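Local coordinates for acyl-homoserine-lactone synthase (Pseudomonas aeruginosa, PDB 1RO5), which makes the quorum-sensing signal N-(3-oxododecanoyl)homoserine lactone from acyl-acyl carrier protein and S-adenosyl-L-methionine, at residues G76-M79 with L80-T83; P94-P97 with H98-E101; F117-C120 with T121-A124; T144-G147 with V148-M152. All blocks are in the same frame, centred on the assembly; numbering follows the deposited sequence.

Interaction 1 (G76-M79 with L80-T83); sequences GPYM and LKNT
Lys81 lays its CB over one face of the Tyr78 ring, 3.8 Å from the ring centroid, a CH-pi contact made close to the ring normal. The two side chains cross at about a right angle, and Leu80 CB approaches Tyr78 CE1 obliquely at 3.6 Å. This is the close-packed side: Tyr78, Met79 and Leu80 are buried, and chi1 of 63° puts the tyrosine CG between the backbone N and the carbonyl carbon, bringing the ring alongside Leu80 with one face to Lys81 CB; its hydroxyl bonds to Pro94 O. The unit is the start of the short helix 79-82, with Tyr78 at the N-cap. Its carbonyl oxygen accepts from Asn82 N at 2.8 Å and more weakly from Lys81 N; Thr83 N closes the last turn on Met79 O. The Met79 and Leu80 amides at the helix start turn to the Glu101 carboxylate, the second of these bonds being weak. The solvent side is looser. There the exposed Asn82 reaches back over Pro77, its OD1 taking Tyr78 N on a lone pair at 3.2 Å, while Lys81 bends at chi3 and chi4 to hold NZ 3.6 Å from Gly76 O and weakly bonded to Thr74 O.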
loop_
_atom_site.group_PDB
_atom_site.type_symbol
_atom_site.label_atom_id
_atom_site.label_comp_id
_atom_site.label_asym_id
_atom_site.label_seq_id
_atom_site.Cartn_x
_atom_site.Cartn_y
_atom_site.Cartn_z
ATOM N N GLY A 76 16.150 -0.288 2.032
ATOM C CA GLY A 76 16.197 -1.073 3.282
ATOM C C GLY A 76 15.427 -2.381 3.032
ATOM O O GLY A 76 15.144 -2.734 1.896
ATOM N N PRO A 77 15.185 -3.179 4.060
ATOM C CA PRO A 77 14.472 -4.437 3.840
ATOM C C PRO A 77 12.964 -4.160 3.533
ATOM O O PRO A 77 12.431 -3.194 4.097
ATOM C CB PRO A 77 14.621 -5.179 5.196
ATOM C CG PRO A 77 15.754 -4.449 5.886
ATOM C CD PRO A 77 15.630 -2.996 5.458
ATOM N N TYR A 78 12.346 -4.958 2.642
ATOM C CA TYR A 78 10.949 -4.794 2.311
ATOM C C TYR A 78 10.366 -6.140 1.936
ATOM O O TYR A 78 11.131 -7.085 1.743
ATOM C CB TYR A 78 10.753 -3.681 1.247
ATOM C CG TYR A 78 11.379 -3.948 -0.083
ATOM C CD1 TYR A 78 10.632 -4.452 -1.113
ATOM C CD2 TYR A 78 12.743 -3.700 -0.285
ATOM C CE1 TYR A 78 11.166 -4.679 -2.331
ATOM C CE2 TYR A 78 13.328 -3.933 -1.531
ATOM C CZ TYR A 78 12.471 -4.377 -2.558
ATOM O OH TYR A 78 12.995 -4.663 -3.817
ATOM N N MET A 79 9.028 -6.289 1.953
ATOM C CA MET A 79 8.404 -7.636 1.995
ATOM C C MET A 79 8.680 -8.354 0.633
ATOM O O MET A 79 8.845 -9.571 0.609
ATOM C CB MET A 79 6.873 -7.560 2.191
ATOM C CG MET A 79 6.445 -6.799 3.462
ATOM S SD MET A 79 4.757 -7.014 3.955
ATOM C CE MET A 79 4.955 -8.788 4.752
ATOM N N LEU A 80 8.801 -7.645 -0.494
ATOM C CA LEU A 80 8.915 -8.374 -1.785
ATOM C C LEU A 80 10.311 -9.061 -1.763
ATOM O O LEU A 80 10.443 -10.198 -2.170
ATOM C CB LEU A 80 8.895 -7.429 -2.981
ATOM C CG LEU A 80 8.694 -7.913 -4.383
ATOM C CD1 LEU A 80 8.941 -6.975 -5.510
ATOM C CD2 LEU A 80 8.619 -9.377 -4.703
ATOM N N LYS A 81 11.290 -8.341 -1.244
ATOM C CA LYS A 81 12.687 -8.782 -1.266
ATOM C C LYS A 81 12.904 -9.774 -0.168
ATOM O O LYS A 81 13.624 -10.764 -0.382
ATOM C CB LYS A 81 13.650 -7.611 -1.084
ATOM C CG LYS A 81 15.145 -7.984 -1.160
ATOM C CD LYS A 81 16.244 -7.066 -0.574
ATOM C CE LYS A 81 16.775 -5.966 -1.453
ATOM N NZ LYS A 81 16.861 -4.620 -0.623
ATOM N N ASN A 82 12.278 -9.568 1.012
ATOM C CA ASN A 82 12.700 -10.385 2.132
ATOM C C ASN A 82 11.662 -11.295 2.673
ATOM O O ASN A 82 11.992 -11.984 3.607
ATOM C CB ASN A 82 13.243 -9.503 3.256
ATOM C CG ASN A 82 14.446 -8.686 2.823
ATOM O OD1 ASN A 82 14.371 -7.454 2.572
ATOM N ND2 ASN A 82 15.537 -9.363 2.639
ATOM N N THR A 83 10.413 -11.236 2.211
ATOM C CA THR A 83 9.418 -12.148 2.679
ATOM C C THR A 83 8.848 -12.937 1.456
ATOM O O THR A 83 8.475 -14.133 1.552
ATOM C CB THR A 83 8.232 -11.331 3.455
ATOM O OG1 THR A 83 8.742 -10.755 4.706
ATOM C CG2 THR A 83 7.130 -12.250 3.903
#

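Interaction 2 (P94-P97 with H98-E101); sequences PCSP and HIWE
Ser96 OG receives the backbone N-H of His98 at 2.8 Å, the shortest hydrogen bond of this turn and a nearly straight one, with 162° at the hydrogen. Its chi1 of 160° turns the Ser96 hydroxyl forward along the chain to the amide two residues on, which makes an ST turn. A type I beta turn from Ser96 to Ile99 is superimposed on it. Ile99 N gives its hydrogen to Ser96 O at 3.2 Å, and although the N-H points well at the oxygen, the nitrogen stands above the carbonyl plane, 70° out of it, and is not on a lone pair. Ser96 therefore fastens two successive amides, one with its side chain and one with its backbone, while Pro97 occupies the first corner. Around these two bonds the apolar contacts are light. Ile99 CD1 comes to 3.9 Å from Ser96 CB and to 4.4 Å from Pro94 CB. His98 CB is 3.5 Å from Ser96 OG, and the imidazole beyond it sits obliquely to the serine; its ND1 is bonded to Asp136 O. Thr74 OG1 bridges Ser96 N and Ile99 O, tying the turn to the chain just past strand 64-73. From here strand 99-107 runs into the sheet between 64-73, antiparallel to it, and 139-145, parallel to it, with Ile99 against Thr139 and Trp100 meeting the ring of Tyr55.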
loop_
_atom_site.group_PDB
_atom_site.type_symbol
_atom_site.label_atom_id
_atom_site.label_comp_id
_atom_site.label_asym_id
_atom_site.label_seq_id
_atom_site.Cartn_x
_atom_site.Cartn_y
_atom_site.Cartn_z
ATOM N N PRO A 94 14.482 -4.847 -6.662
ATOM C CA PRO A 94 14.866 -3.431 -6.863
ATOM C C PRO A 94 15.508 -2.838 -5.558
ATOM O O PRO A 94 15.143 -3.300 -4.431
ATOM C CB PRO A 94 13.527 -2.718 -7.145
ATOM C CG PRO A 94 12.622 -3.919 -7.663
ATOM C CD PRO A 94 13.034 -5.116 -6.788
ATOM N N CYS A 95 16.376 -1.821 -5.695
ATOM C CA CYS A 95 17.012 -1.202 -4.560
ATOM C C CYS A 95 17.344 0.190 -4.989
ATOM O O CYS A 95 18.312 0.420 -5.690
ATOM C CB CYS A 95 18.272 -1.976 -4.193
ATOM S SG CYS A 95 19.155 -1.226 -2.775
ATOM N N SER A 96 16.523 1.155 -4.590
ATOM C CA SER A 96 16.740 2.478 -5.096
ATOM C C SER A 96 16.009 3.443 -4.213
ATOM O O SER A 96 14.954 3.168 -3.697
ATOM C CB SER A 96 16.233 2.621 -6.569
ATOM O OG SER A 96 16.026 4.015 -6.905
ATOM N N PRO A 97 16.584 4.593 -4.049
ATOM C CA PRO A 97 15.934 5.657 -3.338
ATOM C C PRO A 97 14.785 6.260 -4.101
ATOM O O PRO A 97 14.103 7.116 -3.577
ATOM C CB PRO A 97 17.059 6.707 -3.134
ATOM C CG PRO A 97 18.316 6.084 -3.627
ATOM C CD PRO A 97 18.002 4.865 -4.429
ATOM N N HIS A 98 14.584 5.846 -5.328
ATOM C CA HIS A 98 13.491 6.383 -6.142
ATOM C C HIS A 98 12.360 5.337 -6.255
ATOM O O HIS A 98 11.366 5.537 -6.974
ATOM C CB HIS A 98 14.025 6.788 -7.553
ATOM C CG HIS A 98 15.082 7.843 -7.500
ATOM N ND1 HIS A 98 14.876 9.057 -6.855
ATOM C CD2 HIS A 98 16.374 7.848 -7.919
ATOM C CE1 HIS A 98 15.988 9.781 -6.916
ATOM N NE2 HIS A 98 16.912 9.058 -7.532
ATOM N N ILE A 99 12.535 4.211 -5.572
ATOM C CA ILE A 99 11.496 3.217 -5.591
ATOM C C ILE A 99 11.111 2.821 -4.113
ATOM O O ILE A 99 12.020 2.592 -3.289
ATOM C CB ILE A 99 12.022 1.984 -6.400
ATOM C CG1 ILE A 99 12.482 2.455 -7.846
ATOM C CG2 ILE A 99 10.977 0.810 -6.334
ATOM C CD1 ILE A 99 13.242 1.365 -8.681
ATOM N N TRP A 100 9.807 2.665 -3.850
ATOM C CA TRP A 100 9.273 2.299 -2.579
ATOM C C TRP A 100 8.398 1.101 -2.774
ATOM O O TRP A 100 7.873 0.846 -3.850
ATOM C CB TRP A 100 8.402 3.472 -2.046
ATOM C CG TRP A 100 9.102 4.657 -1.481
ATOM C CD1 TRP A 100 10.406 4.763 -1.143
ATOM C CD2 TRP A 100 8.511 5.926 -1.176
ATOM N NE1 TRP A 100 10.656 6.003 -0.584
ATOM C CE2 TRP A 100 9.508 6.735 -0.626
ATOM C CE3 TRP A 100 7.237 6.460 -1.341
ATOM C CZ2 TRP A 100 9.272 8.012 -0.215
ATOM C CZ3 TRP A 100 7.001 7.702 -0.932
ATOM C CH2 TRP A 100 8.017 8.479 -0.358
ATOM N N GLU A 101 8.187 0.387 -1.711
ATOM C CA GLU A 101 7.308 -0.727 -1.676
ATOM C C GLU A 101 6.068 -0.426 -0.867
ATOM O O GLU A 101 6.145 0.282 0.174
ATOM C CB GLU A 101 8.001 -1.932 -0.996
ATOM C CG GLU A 101 7.033 -3.119 -1.079
ATOM C CD GLU A 101 7.250 -4.264 -0.081
ATOM O OE1 GLU A 101 7.587 -4.030 1.081
ATOM O OE2 GLU A 101 6.984 -5.371 -0.466
#

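Interaction 3 (F117-C120 with T121-A124); sequences FSDC and TLEA
Phe117, at the N-cap, opens helix 118-133 with regular i to i+4 bonds, from Thr121 N to Phe117 O and onward to Ala124 N on Cys120 O. The Phe117 carbonyl is gripped twice by one residue, since Thr121 OG1 also donates to it at 2.8 Å. The two donors come from different directions: the hydroxyl lies nearly in line with the C=O bond, whereas the amide nitrogen, at 3.2 Å, stands 44° out of the carbonyl plane. Thr121 can do this because its OG1 is anti to the carbonyl carbon (chi1 -47°) and turns back down the helix; its CB meanwhile rests 3.3 Å from Ser118 O. Two residues on, Glu123 N meets Asp119 O at 2.7 Å. The side chains of Asp119 and Leu122 share the outer side, with Asp119 CG 4.5 Å from Leu122 CD2. On the inner side Cys120 and Ala124 pack on Ile59 of strand 55-61, and Cys120 and Thr121 touch Ile107, within the beta-alpha-beta unit of strands 99-107 and 139-145. Chemically, the hydroxyl of the buried Thr121 donates to the Phe117 carbonyl, which satisfies its hydrogen within the helix's own first turn.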
loop_
_atom_site.group_PDB
_atom_site.type_symbol
_atom_site.label_atom_id
_atom_site.label_comp_id
_atom_site.label_asym_id
_atom_site.label_seq_id
_atom_site.Cartn_x
_atom_site.Cartn_y
_atom_site.Cartn_z
ATOM N N PHE A 117 -15.175 1.677 -2.191
ATOM C CA PHE A 117 -14.032 0.784 -2.025
ATOM C C PHE A 117 -13.150 0.683 -3.298
ATOM O O PHE A 117 -11.885 0.728 -3.206
ATOM C CB PHE A 117 -14.506 -0.599 -1.568
ATOM C CG PHE A 117 -13.426 -1.656 -1.593
ATOM C CD1 PHE A 117 -12.868 -2.124 -0.400
ATOM C CD2 PHE A 117 -12.984 -2.196 -2.805
ATOM C CE1 PHE A 117 -11.891 -3.087 -0.413
ATOM C CE2 PHE A 117 -12.007 -3.153 -2.835
ATOM C CZ PHE A 117 -11.449 -3.606 -1.639
ATOM N N SER A 118 -13.798 0.524 -4.473
ATOM C CA SER A 118 -13.101 0.706 -5.777
ATOM C C SER A 118 -12.372 2.038 -5.599
ATOM O O SER A 118 -11.135 2.109 -5.697
ATOM C CB SER A 118 -14.099 0.776 -6.980
ATOM O OG SER A 118 -15.333 0.032 -6.762
ATOM N N ASP A 119 -13.167 3.048 -5.234
ATOM C CA ASP A 119 -12.749 4.431 -5.025
ATOM C C ASP A 119 -11.899 4.740 -3.800
ATOM O O ASP A 119 -10.964 5.550 -3.885
ATOM C CB ASP A 119 -13.971 5.314 -4.934
ATOM C CG ASP A 119 -14.747 5.291 -6.181
ATOM O OD1 ASP A 119 -15.447 6.300 -6.439
ATOM O OD2 ASP A 119 -14.697 4.313 -6.974
ATOM N N CYS A 120 -12.257 4.163 -2.656
ATOM C CA CYS A 120 -11.438 4.346 -1.500
ATOM C C CYS A 120 -10.021 4.164 -1.993
ATOM O O CYS A 120 -9.169 5.051 -1.787
ATOM C CB CYS A 120 -11.740 3.362 -0.387
ATOM S SG CYS A 120 -10.761 3.799 1.069
ATOM N N THR A 121 -9.787 3.051 -2.679
ATOM C CA THR A 121 -8.484 2.776 -3.250
ATOM C C THR A 121 -7.961 3.859 -4.208
ATOM O O THR A 121 -6.795 4.205 -4.158
ATOM C CB THR A 121 -8.497 1.391 -3.912
ATOM O OG1 THR A 121 -9.115 0.459 -2.976
ATOM C CG2 THR A 121 -6.969 0.824 -4.195
ATOM N N LEU A 122 -8.826 4.352 -5.087
ATOM C CA LEU A 122 -8.500 5.411 -5.998
ATOM C C LEU A 122 -7.897 6.538 -5.207
ATOM O O LEU A 122 -6.789 6.995 -5.520
ATOM C CB LEU A 122 -9.806 5.928 -6.681
ATOM C CG LEU A 122 -9.870 7.214 -7.543
ATOM C CD1 LEU A 122 -9.174 6.924 -8.829
ATOM C CD2 LEU A 122 -11.301 7.590 -7.809
ATOM N N GLU A 123 -8.651 6.993 -4.207
ATOM C CA GLU A 123 -8.265 8.143 -3.450
ATOM C C GLU A 123 -6.911 7.946 -2.764
ATOM O O GLU A 123 -6.022 8.849 -2.761
ATOM C CB GLU A 123 -9.323 8.478 -2.433
ATOM C CG GLU A 123 -10.499 9.146 -3.064
ATOM C CD GLU A 123 -10.162 10.519 -3.609
ATOM O OE1 GLU A 123 -11.067 11.158 -4.170
ATOM O OE2 GLU A 123 -9.004 10.951 -3.443
ATOM N N ALA A 124 -6.762 6.750 -2.200
ATOM C CA ALA A 124 -5.497 6.369 -1.646
ATOM C C ALA A 124 -4.426 6.422 -2.677
ATOM O O ALA A 124 -3.334 6.824 -2.379
ATOM C CB ALA A 124 -5.561 4.970 -1.037
#

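Interaction 4 (T144-G147 with V148-M152); sequences TTVG and VEKMM. With SO4 (sulfate ion), chain E.
Val148 packs against Thr144, its CB 3.4 Å from Thr144 OG1. From there the two branches part: CG1, anti to the backbone N (chi1 158°), meets Thr144 CG2 at 3.7 Å, while CG2 runs beside Thr144 OG1 and reaches Thr145 OG1 at 3.8 Å. Val148 and Thr144 cross at about a right angle, and both also touch Phe105 of strand 99-107. Met152, a turn further on, brings CE up to the same Thr144 methyl at 4.2 Å. Here strand 139-145 passes directly into helix 146-154 within the acetyltransferase-like fold, and Thr145 is the N-cap. With chi1 at 63°, its OG1 sits between its own N and carbonyl carbon and accepts from Val148 N at 3.2 Å, a true capping bond. The same group donates its hydrogen to O1 of a sulfate ion at 2.9 Å, so the hydroxyl accepts from the helix and donates to the ion at once. The sulfate, probably from the crystallisation liquor, lies at the amino end of the helix, where the helix dipole may help to hold it; Gly147 CA comes within 3.3 Å of its O2, an approach that the absence of a side chain permits. On another side of the helix, Val146 CG1 lies against Lys150 CE at 3.8 Å and beside the extended Glu149, whose OE1 forms a salt bridge with Arg161 NH2.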
loop_
_atom_site.group_PDB
_atom_site.type_symbol
_atom_site.label_atom_id
_atom_site.label_comp_id
_atom_site.label_asym_id
_atom_site.label_seq_id
_atom_site.Cartn_x
_atom_site.Cartn_y
_atom_site.Cartn_z
ATOM N N THR A 144 0.601 -8.001 -3.979
ATOM C CA THR A 144 -0.809 -7.894 -3.705
ATOM C C THR A 144 -1.522 -9.099 -4.426
ATOM O O THR A 144 -0.830 -10.125 -4.780
ATOM C CB THR A 144 -1.343 -6.469 -4.041
ATOM O OG1 THR A 144 -2.703 -6.400 -3.633
ATOM C CG2 THR A 144 -1.368 -6.212 -5.540
ATOM N N THR A 145 -2.864 -9.096 -4.549
ATOM C CA THR A 145 -3.507 -10.203 -5.237
ATOM C C THR A 145 -3.820 -9.829 -6.680
ATOM O O THR A 145 -3.875 -8.602 -7.110
ATOM C CB THR A 145 -4.842 -10.510 -4.614
ATOM O OG1 THR A 145 -5.679 -9.338 -4.792
ATOM C CG2 THR A 145 -4.765 -10.782 -3.045
ATOM N N VAL A 146 -4.169 -10.892 -7.408
ATOM C CA VAL A 146 -4.545 -10.732 -8.816
ATOM C C VAL A 146 -5.716 -9.826 -9.006
ATOM O O VAL A 146 -5.791 -9.081 -9.995
ATOM C CB VAL A 146 -4.763 -12.056 -9.540
ATOM C CG1 VAL A 146 -5.226 -11.742 -10.994
ATOM C CG2 VAL A 146 -3.474 -12.820 -9.557
ATOM N N GLY A 147 -6.627 -9.870 -8.019
ATOM C CA GLY A 147 -7.805 -8.979 -7.911
ATOM C C GLY A 147 -7.366 -7.529 -7.947
ATOM O O GLY A 147 -7.870 -6.701 -8.736
ATOM N N VAL A 148 -6.453 -7.151 -7.058
ATOM C CA VAL A 148 -6.112 -5.728 -6.979
ATOM C C VAL A 148 -5.324 -5.386 -8.268
ATOM O O VAL A 148 -5.392 -4.284 -8.770
ATOM C CB VAL A 148 -5.231 -5.464 -5.742
ATOM C CG1 VAL A 148 -4.378 -4.147 -5.854
ATOM C CG2 VAL A 148 -5.996 -5.595 -4.473
ATOM N N GLU A 149 -4.555 -6.344 -8.768
ATOM C CA GLU A 149 -3.823 -6.101 -10.007
ATOM C C GLU A 149 -4.804 -5.648 -11.114
ATOM O O GLU A 149 -4.605 -4.571 -11.771
ATOM C CB GLU A 149 -3.011 -7.307 -10.455
ATOM C CG GLU A 149 -2.615 -7.192 -11.935
ATOM C CD GLU A 149 -1.861 -8.409 -12.382
ATOM O OE1 GLU A 149 -2.133 -9.508 -11.806
ATOM O OE2 GLU A 149 -0.954 -8.337 -13.256
ATOM N N LYS A 150 -5.907 -6.390 -11.271
ATOM C CA LYS A 150 -6.863 -6.008 -12.337
ATOM C C LYS A 150 -7.612 -4.771 -12.010
ATOM O O LYS A 150 -7.865 -3.956 -12.865
ATOM C CB LYS A 150 -7.717 -7.163 -12.921
ATOM C CG LYS A 150 -8.542 -7.986 -12.024
ATOM C CD LYS A 150 -9.146 -9.165 -12.880
ATOM C CE LYS A 150 -8.264 -10.462 -12.845
ATOM N NZ LYS A 150 -9.036 -11.740 -12.995
ATOM N N MET A 151 -7.806 -4.505 -10.747
ATOM C CA MET A 151 -8.513 -3.303 -10.423
ATOM C C MET A 151 -7.654 -2.077 -10.905
ATOM O O MET A 151 -8.176 -1.022 -11.351
ATOM C CB MET A 151 -8.828 -3.396 -8.933
ATOM C CG MET A 151 -9.668 -2.350 -8.291
ATOM S SD MET A 151 -8.421 -0.912 -8.151
ATOM C CE MET A 151 -7.566 -1.342 -6.383
ATOM N N MET A 152 -6.337 -2.286 -10.954
ATOM C CA MET A 152 -5.402 -1.237 -11.210
ATOM C C MET A 152 -5.176 -1.234 -12.687
ATOM O O MET A 152 -5.141 -0.160 -13.232
ATOM C CB MET A 152 -4.075 -1.494 -10.512
ATOM C CG MET A 152 -3.935 -0.901 -9.098
ATOM S SD MET A 152 -2.299 -1.327 -8.309
ATOM C CE MET A 152 -2.315 -2.847 -7.809
HETATM S S SO4 E . -9.526 -9.646 -4.387
HETATM O O1 SO4 E . -8.281 -9.771 -3.667
HETATM O O2 SO4 E . -9.529 -8.424 -5.191
HETATM O O3 SO4 E . -10.680 -9.723 -3.476
HETATM O O4 SO4 E . -9.654 -10.730 -5.369
#

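Overall arrangement
The four contacts come in series along the chain and are spread over one acetyltransferase-like alpha-beta fold. Interactions 1 and 2, with centres about 11 Å apart, touch directly, through the loop before strand 99-107 and that strand's own start. Interactions 3 and 4, about 13 Å apart by centres, touch where the Thr121 and Met151 side chains pack. Interaction 3 lies on the opposite side of the chain's centre from the first pair, about 25 Å from interaction 1 between centres. The central sheet joins them: strand 99-107 leads from interaction 2 toward helix 118-133, and its parallel neighbour 139-145 ends at interaction 4. Helix and strand ends are thus fixed at four places around one sheet, the scaffold of this synthase.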